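Local coordinates for protein D-ribulose-5-phosphate 3-epimerase, putative (Plasmodium falciparum, PDB 1TQX) that probably catalyses the interconversion of D-ribulose 5-phosphate and D-xylulose 5-phosphate with one bound divalent metal ion per subunit, at residues 5-10 with 32-37; 65-70 with 85-90; 92-97 with 119-124; 140-145 with 172-177; 159-164 with 188-193. All blocks are in the same frame, centred on the assembly; numbering follows the deposited sequence.

Interaction 1: 5-10 with 32-37. With ZN (zinc ion), chain D.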
# COMPACT_ATOMS: atom_id res chain seq x y z
N LYS A 5 -5.98 -4.10 -12.66
CA LYS A 5 -4.70 -4.05 -13.36
C LYS A 5 -3.60 -4.62 -12.47
O LYS A 5 -3.72 -4.59 -11.24
CB LYS A 5 -4.36 -2.60 -13.72
CG LYS A 5 -5.53 -1.80 -14.27
CD LYS A 5 -5.96 -2.30 -15.65
CE LYS A 5 -5.02 -1.81 -16.75
NZ LYS A 5 -5.05 -0.32 -16.92
N ALA A 6 -2.53 -5.15 -13.08
CA ALA A 6 -1.41 -5.68 -12.31
C ALA A 6 -0.55 -4.46 -11.97
O ALA A 6 -0.03 -3.81 -12.87
CB ALA A 6 -0.62 -6.66 -13.14
N ILE A 7 -0.40 -4.15 -10.69
CA ILE A 7 0.37 -2.97 -10.30
C ILE A 7 1.53 -3.26 -9.36
O ILE A 7 1.36 -3.92 -8.33
CB ILE A 7 -0.55 -1.92 -9.63
CG1 ILE A 7 -1.64 -1.50 -10.62
CG2 ILE A 7 0.27 -0.72 -9.16
CD1 ILE A 7 -2.81 -0.79 -9.97
N ILE A 8 2.71 -2.76 -9.71
CA ILE A 8 3.88 -2.94 -8.86
C ILE A 8 4.15 -1.59 -8.20
O ILE A 8 4.29 -0.57 -8.89
CB ILE A 8 5.12 -3.38 -9.69
CG1 ILE A 8 4.80 -4.65 -10.47
CG2 ILE A 8 6.30 -3.61 -8.76
CD1 ILE A 8 4.30 -5.79 -9.61
N ALA A 9 4.22 -1.59 -6.87
CA ALA A 9 4.45 -0.35 -6.13
C ALA A 9 5.64 -0.47 -5.18
O ALA A 9 5.49 -0.88 -4.03
CB ALA A 9 3.19 0.02 -5.35
N PRO A 10 6.85 -0.10 -5.65
CA PRO A 10 8.07 -0.17 -4.84
C PRO A 10 7.92 0.68 -3.58
O PRO A 10 7.45 1.82 -3.64
CB PRO A 10 9.14 0.38 -5.78
CG PRO A 10 8.61 0.03 -7.16
CD PRO A 10 7.15 0.37 -7.02
N ALA A 32 7.67 1.20 -12.93
CA ALA A 32 6.79 1.00 -11.78
C ALA A 32 5.61 1.96 -11.95
O ALA A 32 5.80 3.14 -12.22
CB ALA A 32 7.54 1.29 -10.48
N GLU A 33 4.39 1.44 -11.80
CA GLU A 33 3.19 2.25 -11.95
C GLU A 33 2.92 3.16 -10.74
O GLU A 33 2.49 4.30 -10.89
CB GLU A 33 1.96 1.35 -12.17
CG GLU A 33 1.99 0.51 -13.46
CD GLU A 33 2.75 -0.81 -13.32
OE1 GLU A 33 2.79 -1.57 -14.32
OE2 GLU A 33 3.30 -1.10 -12.24
N TRP A 34 3.18 2.63 -9.55
CA TRP A 34 2.95 3.35 -8.30
C TRP A 34 4.23 3.47 -7.49
O TRP A 34 5.18 2.71 -7.70
CB TRP A 34 1.95 2.58 -7.43
CG TRP A 34 0.51 2.55 -7.87
CD1 TRP A 34 0.01 2.81 -9.12
CD2 TRP A 34 -0.62 2.21 -7.06
NE1 TRP A 34 -1.35 2.65 -9.13
CE2 TRP A 34 -1.77 2.28 -7.88
CE3 TRP A 34 -0.77 1.84 -5.71
CZ2 TRP A 34 -3.05 2.00 -7.40
CZ3 TRP A 34 -2.04 1.56 -5.23
CH2 TRP A 34 -3.17 1.64 -6.08
N ILE A 35 4.26 4.43 -6.57
CA ILE A 35 5.39 4.59 -5.66
C ILE A 35 4.70 4.52 -4.30
O ILE A 35 3.79 5.29 -4.02
CB ILE A 35 6.17 5.93 -5.87
CG1 ILE A 35 7.45 5.90 -5.04
CG2 ILE A 35 5.32 7.14 -5.49
CD1 ILE A 35 8.43 4.81 -5.46
N HIS A 36 5.10 3.55 -3.48
CA HIS A 36 4.50 3.35 -2.16
C HIS A 36 5.23 4.13 -1.08
O HIS A 36 6.40 3.86 -0.79
CB HIS A 36 4.51 1.85 -1.83
CG HIS A 36 3.61 1.48 -0.70
ND1 HIS A 36 2.23 1.44 -0.82
CD2 HIS A 36 3.88 1.14 0.58
CE1 HIS A 36 1.70 1.09 0.33
NE2 HIS A 36 2.68 0.90 1.20
N LEU A 37 4.51 5.07 -0.46
CA LEU A 37 5.09 5.94 0.56
C LEU A 37 4.58 5.64 1.97
O LEU A 37 3.45 5.98 2.32
CB LEU A 37 4.77 7.40 0.19
CG LEU A 37 5.18 7.76 -1.25
CD1 LEU A 37 4.42 8.99 -1.75
CD2 LEU A 37 6.69 7.99 -1.28
ZN ZN D . 3.03 0.25 3.32

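Interaction 2: 65-70 with 85-90. With ZN (zinc ion), chain D.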
# COMPACT_ATOMS: atom_id res chain seq x y z
N ILE A 65 4.15 8.76 -12.23
CA ILE A 65 3.99 7.81 -11.15
C ILE A 65 2.93 8.19 -10.10
O ILE A 65 2.88 9.32 -9.61
CB ILE A 65 5.35 7.49 -10.48
CG1 ILE A 65 5.27 6.13 -9.78
CG2 ILE A 65 5.76 8.59 -9.52
CD1 ILE A 65 6.62 5.47 -9.53
N PHE A 66 2.07 7.22 -9.79
CA PHE A 66 0.95 7.32 -8.84
C PHE A 66 1.44 7.35 -7.39
O PHE A 66 2.18 6.46 -6.96
CB PHE A 66 0.06 6.10 -9.09
CG PHE A 66 -1.24 6.08 -8.32
CD1 PHE A 66 -2.44 6.40 -8.96
CD2 PHE A 66 -1.29 5.61 -7.01
CE1 PHE A 66 -3.67 6.22 -8.32
CE2 PHE A 66 -2.51 5.43 -6.35
CZ PHE A 66 -3.70 5.74 -7.01
N PHE A 67 1.02 8.36 -6.63
CA PHE A 67 1.43 8.49 -5.23
C PHE A 67 0.51 7.69 -4.30
O PHE A 67 -0.63 8.09 -4.04
CB PHE A 67 1.44 9.97 -4.82
CG PHE A 67 2.75 10.67 -5.11
CD1 PHE A 67 3.40 10.51 -6.34
CD2 PHE A 67 3.32 11.52 -4.16
CE1 PHE A 67 4.61 11.19 -6.60
CE2 PHE A 67 4.52 12.20 -4.42
CZ PHE A 67 5.16 12.03 -5.64
N ASP A 68 1.02 6.57 -3.81
CA ASP A 68 0.27 5.70 -2.92
C ASP A 68 0.81 5.84 -1.49
O ASP A 68 1.86 5.30 -1.14
CB ASP A 68 0.39 4.26 -3.45
CG ASP A 68 -0.24 3.24 -2.56
OD1 ASP A 68 -1.34 3.50 -2.00
OD2 ASP A 68 0.35 2.14 -2.43
N VAL A 69 0.07 6.57 -0.66
CA VAL A 69 0.47 6.84 0.71
C VAL A 69 -0.17 5.93 1.75
O VAL A 69 -1.40 5.90 1.90
CB VAL A 69 0.17 8.32 1.10
CG1 VAL A 69 0.80 8.64 2.45
CG2 VAL A 69 0.70 9.27 0.02
N HIS A 70 0.67 5.19 2.47
CA HIS A 70 0.20 4.28 3.50
C HIS A 70 0.38 4.99 4.84
O HIS A 70 1.50 5.14 5.32
CB HIS A 70 1.01 2.98 3.48
CG HIS A 70 0.59 1.97 4.50
ND1 HIS A 70 1.23 0.76 4.65
CD2 HIS A 70 -0.40 1.99 5.43
CE1 HIS A 70 0.66 0.08 5.63
NE2 HIS A 70 -0.33 0.81 6.12
N THR A 85 -2.06 16.56 -3.16
CA THR A 85 -1.43 16.26 -4.45
C THR A 85 -1.10 14.78 -4.65
O THR A 85 -0.63 14.41 -5.72
CB THR A 85 -0.14 17.09 -4.68
OG1 THR A 85 0.83 16.77 -3.68
CG2 THR A 85 -0.45 18.60 -4.63
N SER A 86 -1.36 13.95 -3.64
CA SER A 86 -1.10 12.51 -3.78
C SER A 86 -2.25 11.85 -4.55
O SER A 86 -3.16 12.55 -5.01
CB SER A 86 -0.92 11.87 -2.40
OG SER A 86 0.34 12.22 -1.84
N ASN A 87 -2.22 10.53 -4.69
CA ASN A 87 -3.26 9.83 -5.45
C ASN A 87 -4.17 8.92 -4.62
O ASN A 87 -5.38 8.85 -4.86
CB ASN A 87 -2.63 9.04 -6.59
CG ASN A 87 -2.12 9.94 -7.69
OD1 ASN A 87 -2.91 10.53 -8.43
ND2 ASN A 87 -0.81 10.07 -7.79
N GLN A 88 -3.59 8.21 -3.66
CA GLN A 88 -4.38 7.37 -2.77
C GLN A 88 -3.87 7.50 -1.36
O GLN A 88 -2.66 7.54 -1.13
CB GLN A 88 -4.34 5.89 -3.18
CG GLN A 88 -5.01 4.99 -2.14
CD GLN A 88 -5.20 3.56 -2.62
OE1 GLN A 88 -6.30 3.16 -3.00
NE2 GLN A 88 -4.13 2.78 -2.61
N LEU A 89 -4.80 7.57 -0.42
CA LEU A 89 -4.46 7.65 0.99
C LEU A 89 -5.05 6.40 1.63
O LEU A 89 -6.26 6.15 1.53
CB LEU A 89 -5.06 8.90 1.65
CG LEU A 89 -4.63 10.27 1.12
CD1 LEU A 89 -5.21 11.36 2.03
CD2 LEU A 89 -3.10 10.37 1.07
N THR A 90 -4.20 5.61 2.27
CA THR A 90 -4.63 4.38 2.92
C THR A 90 -4.44 4.51 4.43
O THR A 90 -3.33 4.73 4.90
CB THR A 90 -3.80 3.17 2.41
OG1 THR A 90 -4.04 2.99 1.01
CG2 THR A 90 -4.17 1.89 3.16
ZN ZN D . 3.03 0.25 3.32
O HOH W 1 -1.87 1.72 0.08

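Interaction 3: 92-97 with 119-124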
# COMPACT_ATOMS: atom_id res chain seq x y z
N HIS A 92 -5.37 2.99 8.53
CA HIS A 92 -5.58 1.73 9.22
C HIS A 92 -6.91 1.61 9.94
O HIS A 92 -7.34 2.52 10.64
CB HIS A 92 -4.43 1.47 10.21
CG HIS A 92 -3.28 0.73 9.61
ND1 HIS A 92 -3.22 -0.65 9.56
CD2 HIS A 92 -2.19 1.18 8.93
CE1 HIS A 92 -2.16 -1.02 8.87
NE2 HIS A 92 -1.51 0.07 8.48
N PHE A 93 -7.55 0.46 9.74
CA PHE A 93 -8.83 0.14 10.37
C PHE A 93 -8.63 0.28 11.87
O PHE A 93 -9.49 0.80 12.58
CB PHE A 93 -9.21 -1.31 9.99
CG PHE A 93 -10.54 -1.78 10.53
CD1 PHE A 93 -11.72 -1.11 10.25
CD2 PHE A 93 -10.61 -2.97 11.27
CE1 PHE A 93 -12.96 -1.61 10.68
CE2 PHE A 93 -11.84 -3.48 11.70
CZ PHE A 93 -13.01 -2.80 11.40
N GLU A 94 -7.46 -0.15 12.35
CA GLU A 94 -7.14 -0.09 13.77
C GLU A 94 -6.93 1.32 14.30
O GLU A 94 -7.13 1.58 15.49
CB GLU A 94 -5.90 -0.94 14.09
CG GLU A 94 -6.01 -2.40 13.65
CD GLU A 94 -5.61 -2.61 12.20
OE1 GLU A 94 -5.31 -1.60 11.53
OE2 GLU A 94 -5.59 -3.76 11.73
N ALA A 95 -6.50 2.23 13.43
CA ALA A 95 -6.26 3.61 13.86
C ALA A 95 -7.57 4.28 14.28
O ALA A 95 -7.55 5.24 15.06
CB ALA A 95 -5.60 4.40 12.72
N LEU A 96 -8.68 3.80 13.75
CA LEU A 96 -10.00 4.34 14.09
C LEU A 96 -10.75 3.38 15.00
O LEU A 96 -11.98 3.29 14.95
CB LEU A 96 -10.82 4.60 12.81
CG LEU A 96 -10.59 5.96 12.15
CD1 LEU A 96 -9.11 6.15 11.87
CD2 LEU A 96 -11.40 6.05 10.85
N ASN A 97 -10.01 2.66 15.83
CA ASN A 97 -10.59 1.72 16.79
C ASN A 97 -11.54 0.69 16.19
O ASN A 97 -12.50 0.26 16.83
CB ASN A 97 -11.29 2.51 17.90
CG ASN A 97 -10.32 3.34 18.72
OD1 ASN A 97 -10.72 4.25 19.45
ND2 ASN A 97 -9.04 3.02 18.62
N ILE A 119 -7.82 1.08 2.81
CA ILE A 119 -7.93 0.79 4.23
C ILE A 119 -7.06 -0.44 4.47
O ILE A 119 -7.07 -1.39 3.69
CB ILE A 119 -9.40 0.52 4.68
CG1 ILE A 119 -9.47 0.50 6.20
CG2 ILE A 119 -9.91 -0.81 4.10
CD1 ILE A 119 -10.89 0.48 6.76
N SER A 120 -6.27 -0.40 5.54
CA SER A 120 -5.38 -1.51 5.85
C SER A 120 -5.70 -2.21 7.16
O SER A 120 -6.25 -1.61 8.09
CB SER A 120 -3.93 -1.00 5.88
OG SER A 120 -3.01 -2.06 6.09
N ILE A 121 -5.36 -3.50 7.22
CA ILE A 121 -5.55 -4.32 8.41
C ILE A 121 -4.25 -5.04 8.73
O ILE A 121 -3.57 -5.55 7.83
CB ILE A 121 -6.67 -5.38 8.23
CG1 ILE A 121 -6.50 -6.11 6.89
CG2 ILE A 121 -8.04 -4.73 8.36
CD1 ILE A 121 -7.49 -7.24 6.68
N LYS A 122 -3.90 -5.08 10.01
CA LYS A 122 -2.68 -5.75 10.46
C LYS A 122 -2.91 -7.27 10.53
O LYS A 122 -4.05 -7.74 10.50
CB LYS A 122 -2.25 -5.18 11.81
CG LYS A 122 -1.94 -3.68 11.75
CD LYS A 122 -1.19 -3.17 12.97
CE LYS A 122 -2.06 -3.13 14.22
NZ LYS A 122 -1.31 -2.63 15.41
N PRO A 123 -1.82 -8.05 10.61
CA PRO A 123 -1.91 -9.51 10.67
C PRO A 123 -2.97 -10.11 11.60
O PRO A 123 -3.70 -11.01 11.20
CB PRO A 123 -0.50 -9.92 11.07
CG PRO A 123 0.34 -8.88 10.37
CD PRO A 123 -0.42 -7.61 10.69
N LYS A 124 -3.05 -9.61 12.83
CA LYS A 124 -4.01 -10.14 13.79
C LYS A 124 -5.46 -9.66 13.65
O LYS A 124 -6.32 -10.10 14.40
CB LYS A 124 -3.53 -9.86 15.22
CG LYS A 124 -2.15 -10.42 15.53
CD LYS A 124 -1.72 -10.06 16.94
CE LYS A 124 -0.29 -10.51 17.21
NZ LYS A 124 0.15 -10.10 18.57

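Interaction 4: 140-145 with 172-177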
# COMPACT_ATOMS: atom_id res chain seq x y z
N ASN A 140 -11.30 1.89 -2.50
CA ASN A 140 -10.68 1.50 -3.76
C ASN A 140 -9.70 0.34 -3.57
O ASN A 140 -9.54 -0.50 -4.46
CB ASN A 140 -9.91 2.68 -4.36
CG ASN A 140 -10.81 3.83 -4.75
OD1 ASN A 140 -11.43 3.82 -5.82
ND2 ASN A 140 -10.89 4.84 -3.89
N THR A 141 -9.06 0.30 -2.41
CA THR A 141 -8.05 -0.71 -2.13
C THR A 141 -8.02 -1.17 -0.67
O THR A 141 -8.21 -0.37 0.24
CB THR A 141 -6.62 -0.16 -2.41
OG1 THR A 141 -6.57 0.41 -3.73
CG2 THR A 141 -5.58 -1.28 -2.28
N VAL A 142 -7.78 -2.46 -0.47
CA VAL A 142 -7.63 -3.01 0.87
C VAL A 142 -6.18 -3.48 0.91
O VAL A 142 -5.76 -4.26 0.07
CB VAL A 142 -8.55 -4.21 1.15
CG1 VAL A 142 -8.18 -4.84 2.49
CG2 VAL A 142 -10.00 -3.76 1.19
N LEU A 143 -5.42 -2.96 1.87
CA LEU A 143 -4.02 -3.33 2.01
C LEU A 143 -3.89 -4.39 3.11
O LEU A 143 -4.01 -4.08 4.29
CB LEU A 143 -3.19 -2.08 2.37
CG LEU A 143 -1.66 -2.11 2.31
CD1 LEU A 143 -1.13 -0.70 2.60
CD2 LEU A 143 -1.09 -3.10 3.31
N VAL A 144 -3.65 -5.63 2.70
CA VAL A 144 -3.50 -6.74 3.62
C VAL A 144 -2.02 -6.82 4.02
O VAL A 144 -1.18 -7.19 3.21
CB VAL A 144 -3.91 -8.09 2.95
CG1 VAL A 144 -3.62 -9.26 3.89
CG2 VAL A 144 -5.39 -8.06 2.59
N MET A 145 -1.72 -6.46 5.27
CA MET A 145 -0.34 -6.53 5.74
C MET A 145 0.05 -8.00 5.82
O MET A 145 -0.68 -8.80 6.40
CB MET A 145 -0.19 -5.91 7.13
CG MET A 145 -0.33 -4.39 7.20
SD MET A 145 0.85 -3.51 6.16
CE MET A 145 2.41 -4.04 6.83
N LYS A 172 -15.00 -8.84 -6.60
CA LYS A 172 -14.20 -9.03 -7.80
C LYS A 172 -13.49 -7.80 -8.37
O LYS A 172 -12.46 -7.93 -9.03
CB LYS A 172 -15.04 -9.69 -8.89
CG LYS A 172 -16.31 -8.95 -9.27
CD LYS A 172 -17.07 -9.63 -10.41
CE LYS A 172 -17.71 -10.96 -9.99
NZ LYS A 172 -16.72 -12.04 -9.72
N ASN A 173 -14.03 -6.60 -8.12
CA ASN A 173 -13.41 -5.39 -8.64
C ASN A 173 -12.57 -4.62 -7.63
O ASN A 173 -12.02 -3.57 -7.93
CB ASN A 173 -14.48 -4.45 -9.20
CG ASN A 173 -15.18 -5.01 -10.42
OD1 ASN A 173 -14.53 -5.39 -11.40
ND2 ASN A 173 -16.50 -5.08 -10.37
N LEU A 174 -12.47 -5.16 -6.42
CA LEU A 174 -11.69 -4.50 -5.38
C LEU A 174 -10.19 -4.71 -5.57
O LEU A 174 -9.74 -5.82 -5.86
CB LEU A 174 -12.11 -5.05 -4.01
CG LEU A 174 -11.32 -4.59 -2.78
CD1 LEU A 174 -11.57 -3.11 -2.52
CD2 LEU A 174 -11.75 -5.43 -1.59
N ASN A 175 -9.43 -3.63 -5.44
CA ASN A 175 -7.97 -3.71 -5.55
C ASN A 175 -7.49 -4.32 -4.24
O ASN A 175 -7.84 -3.85 -3.16
CB ASN A 175 -7.35 -2.32 -5.73
CG ASN A 175 -7.56 -1.75 -7.13
OD1 ASN A 175 -7.01 -2.27 -8.11
ND2 ASN A 175 -8.35 -0.69 -7.23
N ILE A 176 -6.70 -5.39 -4.34
CA ILE A 176 -6.17 -6.04 -3.15
C ILE A 176 -4.65 -5.90 -3.18
O ILE A 176 -3.98 -6.37 -4.10
CB ILE A 176 -6.57 -7.53 -3.08
CG1 ILE A 176 -8.10 -7.64 -3.01
CG2 ILE A 176 -5.95 -8.19 -1.85
CD1 ILE A 176 -8.64 -9.06 -3.16
N GLN A 177 -4.13 -5.22 -2.17
CA GLN A 177 -2.71 -4.93 -2.07
C GLN A 177 -2.07 -5.74 -0.93
O GLN A 177 -2.66 -5.91 0.13
CB GLN A 177 -2.56 -3.42 -1.82
CG GLN A 177 -1.16 -2.87 -1.81
CD GLN A 177 -1.14 -1.36 -1.69
OE1 GLN A 177 -1.85 -0.79 -0.85
NE2 GLN A 177 -0.34 -0.69 -2.51

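Interaction 5: 159-164 with 188-193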
# COMPACT_ATOMS: atom_id res chain seq x y z
N ASP A 159 0.27 -17.30 6.06
CA ASP A 159 -1.04 -17.51 6.67
C ASP A 159 -2.01 -16.34 6.47
O ASP A 159 -3.16 -16.39 6.91
CB ASP A 159 -0.88 -17.83 8.16
CG ASP A 159 -0.32 -16.67 8.96
OD1 ASP A 159 0.50 -15.90 8.41
OD2 ASP A 159 -0.69 -16.54 10.14
N MET A 160 -1.56 -15.29 5.80
CA MET A 160 -2.42 -14.13 5.53
C MET A 160 -3.13 -14.31 4.19
O MET A 160 -4.02 -13.53 3.84
CB MET A 160 -1.58 -12.84 5.49
CG MET A 160 -1.01 -12.42 6.84
SD MET A 160 -2.30 -11.98 8.01
CE MET A 160 -2.49 -13.50 8.98
N MET A 161 -2.76 -15.34 3.44
CA MET A 161 -3.38 -15.57 2.13
C MET A 161 -4.87 -15.85 2.20
O MET A 161 -5.59 -15.63 1.22
CB MET A 161 -2.66 -16.70 1.39
CG MET A 161 -1.24 -16.35 0.98
SD MET A 161 -1.14 -14.81 0.04
CE MET A 161 -0.82 -13.62 1.36
N GLY A 162 -5.34 -16.32 3.35
CA GLY A 162 -6.75 -16.59 3.50
C GLY A 162 -7.54 -15.30 3.39
O GLY A 162 -8.64 -15.28 2.83
N LYS A 163 -6.98 -14.21 3.92
CA LYS A 163 -7.64 -12.91 3.86
C LYS A 163 -7.77 -12.46 2.41
O LYS A 163 -8.81 -11.94 2.00
CB LYS A 163 -6.86 -11.86 4.65
CG LYS A 163 -6.69 -12.18 6.13
CD LYS A 163 -6.04 -11.02 6.85
CE LYS A 163 -5.84 -11.32 8.33
NZ LYS A 163 -5.20 -10.15 9.02
N VAL A 164 -6.70 -12.66 1.65
CA VAL A 164 -6.68 -12.28 0.24
C VAL A 164 -7.75 -13.04 -0.55
O VAL A 164 -8.50 -12.43 -1.32
CB VAL A 164 -5.28 -12.55 -0.39
CG1 VAL A 164 -5.28 -12.15 -1.86
CG2 VAL A 164 -4.21 -11.75 0.37
N GLU A 188 4.01 -14.34 -6.58
CA GLU A 188 3.26 -15.35 -7.32
C GLU A 188 2.22 -15.97 -6.39
O GLU A 188 1.08 -16.19 -6.79
CB GLU A 188 4.19 -16.45 -7.85
CG GLU A 188 3.47 -17.42 -8.80
CD GLU A 188 4.39 -18.47 -9.42
OE1 GLU A 188 3.90 -19.26 -10.25
OE2 GLU A 188 5.59 -18.50 -9.07
N ILE A 189 2.61 -16.25 -5.16
CA ILE A 189 1.69 -16.83 -4.19
C ILE A 189 0.54 -15.86 -3.90
O ILE A 189 -0.62 -16.26 -3.87
CB ILE A 189 2.41 -17.14 -2.86
CG1 ILE A 189 3.37 -18.32 -3.04
CG2 ILE A 189 1.38 -17.44 -1.77
CD1 ILE A 189 4.19 -18.63 -1.80
N SER A 190 0.87 -14.59 -3.68
CA SER A 190 -0.16 -13.59 -3.40
C SER A 190 -1.13 -13.43 -4.55
O SER A 190 -2.34 -13.37 -4.35
CB SER A 190 0.49 -12.25 -3.06
OG SER A 190 1.20 -12.33 -1.83
N ALA A 191 -0.61 -13.37 -5.77
CA ALA A 191 -1.46 -13.22 -6.94
C ALA A 191 -2.38 -14.43 -7.15
O ALA A 191 -3.51 -14.28 -7.62
CB ALA A 191 -0.60 -13.00 -8.19
N SER A 192 -1.91 -15.62 -6.79
CA SER A 192 -2.71 -16.83 -6.96
C SER A 192 -3.93 -16.81 -6.05
O SER A 192 -4.92 -17.50 -6.30
CB SER A 192 -1.87 -18.09 -6.68
OG SER A 192 -1.65 -18.27 -5.29
N HIS A 193 -3.87 -16.00 -5.00
CA HIS A 193 -4.97 -15.88 -4.05
C HIS A 193 -5.87 -14.68 -4.37
O HIS A 193 -6.95 -14.55 -3.78
CB HIS A 193 -4.43 -15.78 -2.62
CG HIS A 193 -3.94 -17.08 -2.07
ND1 HIS A 193 -4.76 -17.94 -1.35
CD2 HIS A 193 -2.74 -17.69 -2.13
CE1 HIS A 193 -4.07 -19.01 -1.00
NE2 HIS A 193 -2.84 -18.89 -1.46

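Interaction 1: 5-10 with 32-37
P10 O takes the backbone N-H of H36 at 2.9 Å (O to N), the shortest polar bond between 5-10 and 32-37. Two residues earlier on each strand the same pattern is stretched: W34 N reaches I8 O only at 3.5 Å, a weak bond. The N-H of I8 goes to a side chain, giving a nearly straight bond (170°) of 3.1 Å from I8 N to E33 OE2, which it meets from above the carboxylate plane; E33 OE1 is held by a salt bridge to R218. Strands 7-10 and 34-40 are the first and second of the TIM barrel, so their pairing closes the ring of strands. Inside it, I7 has CG1 beside the backbone N (chi1 -60°), which leaves CG2 as the branch set over one face of the W34 indole, 3.5 Å from the centroid of the five-membered ring, a CH-pi contact. A9 CB touches W34 CB at 3.5 Å. Further along, H36 ND1 bonds to D68 and H36 NE2 binds the zinc ion at 2.2 Å, with D38, H70 and D179 completing the site.

Interaction 2: 65-70 with 85-90
Two neighbouring parallel strands of the TIM barrel, 66-72 and 88-92, meet here, and the first carries a zinc ligand. D68, V69 and H70 pair in register with Q88, L89 and T90. V69 uses both backbone groups: its N donates to Q88 O at 2.9 Å, and its O accepts from T90 N at 2.8 Å. Where the pairing begins, F67 O is gripped by two amides, N87 N in the carbonyl plane on a lone pair and Q88 N almost in line with the C=O. Next to this fork the F66 ring lies flat on N87 CB, which sits over the ring centre 3.3 Å from the centroid. On the face bearing V69 and L89, V69 CG2 touches S86 OG at 3.5 Å. Toward the barrel interior, D68 and Q88 run side by side. With CG anti to the backbone N (chi1 172°), Q88 stretches out until NE2 meets D68 OD1 at 2.9 Å, from above the carboxylate plane. D68 OD1 also accepts a hydrogen bond from a water at 2.8 Å, and that water in turn accepts from T90 OG1. H70 ND1 binds zinc at 2.3 Å, while NE2 bonds to H92. Since D68 OD2 has H36 and Q177 as its own partners, four hydrogen bonds fix this carboxylate, which acts as a second-shell group orienting H36 and probably polarises its imidazole.

Interaction 3: 92-97 with 119-124
E94 sets CG beside its backbone N (chi1 -56°) and then bends sharply at chi2 (85°), which brings the carboxylate to the backbone of K122 and delivers OE2 to K122 N at 2.7 Å. That bond is almost straight and falls on the syn side of the carboxylate, somewhat out of its plane. The second oxygen, OE1, is taken by the ring of H92, whose ND1 donates at 3.0 Å, so one carboxylate ties the imidazole to the neighbouring strand; OE2 also has T125 OG1 as a partner. H92 and S120 form a parallel bridge where strands 88-92 and 116-121 of the TIM barrel reach their C-terminal, active-site ends, and F93 N closes it with a bond to S120 O at 2.9 Å. S120 CB lies over one face of the H92 imidazole, offset toward the rim and 3.7 Å from the ring centroid, while S120 OG bonds to L143 O on the next strand. The far nitrogen of H92, NE2, bonds to the zinc ligand H70. Just past the bridge, F93 starts toward 119-124 and its ring then leads away, CD1 resting on I119 CD1 at 3.9 Å and CB on I121 CG2 at 4.0 Å, with helices 100-111 and 131-134 packed against its side chain.

Interaction 4: 140-145 with 172-177
Between T141 and Q177 the two strands are tightly laced: V142 N donates to N175 O, Q177 N to V142 O at 2.9 Å, and V144 N to Q177 O at 2.8 Å. On the inward face L143 lays CG and CD1 against Q177 OE1, the nearer being CG at 3.4 Å, and T141 CG2 presses on Q177 CB. The extended Q177 chain, with CG anti to the backbone N (chi1 -174°), carries NE2 on to D68. At the N140 end, partly reached by solvent, N140 O is gripped twice, by a long bond from N175 N (3.3 Å) and by N175 ND2 (3.0 Å), the two coming from opposite faces of the carbonyl plane. The outward face is looser too; V142 CG2 meets L174 CD2 at 3.7 Å, but V144 CG2 and I176 CG2 stand 4.5 Å apart. L167 of helix 161-170, the crossover of this beta-alpha-beta unit, covers V142, V144 and I176, while strands 116-121 and 197-200 flank the pair in the barrel.

Interaction 5: 159-164 with 188-193
M161 reaches from helix 161-170 to helix 184-193 and meets it with every atom of its side chain. Its CB stands squarely over the imidazole of H193, 3.5 Å from the ring centroid and only 3° off the ring normal, a CH-pi contact. The next atom, M161 CG, lies 3.7 Å from H193 CD2 and 4.0 Å from I189 CG2. The chain then bends at chi2 (-53°), which turns SD toward S190; the sulfur lies 3.8 Å from S190 CA and meets the H193 ring obliquely. M161 CE closes the path, 4.0 Å from S190 OG. One turn on, V164 packs beside the backbone end of H193, its CG1 resting on H193 CB at 3.8 Å and on the carbonyl oxygen H193 O at 3.5 Å. Helices 161-170 and 184-193 are successive outer helices of the TIM barrel, on either side of strand 175-179 in the chain, and V164 and S190 both reach that strand, touching V178. S190 OG and H193 ND1 have their hydrogen-bond partners in T186 O and S165 OG, not in M161. Between 159-164 and 188-193 the contact is thus one of dispersion and CH-pi, and just beyond it the H193-S165 hydrogen bond also links the two helices; with the methionine over the ring face, that bond should fix the rotation of the H193 imidazole.

Overall arrangement
Interactions 1 to 4 are strand pairings or strand ends of one TIM barrel; interactions 1 and 2 each supply a histidine ligand of the zinc ion, while 3 and 4 line the second shell. D68 OD2 joins the first two by meeting H36 ND1 at 2.6 Å. The same OD2 takes Q177 NE2 of interaction 4 at 2.9 Å, while L143 packs against the H70 ring. Interaction 3 sets H92 behind that ligand, with H92 NE2 2.7 Å from H70 NE2. Interaction 5 lies in the outer helical layer, outside the ring of strands; S190 is about 14 Å from the zinc, side chain to metal. Helix 161-170 links it back: K163 NZ bonds to P123 O of interaction 3 at 2.8 Å.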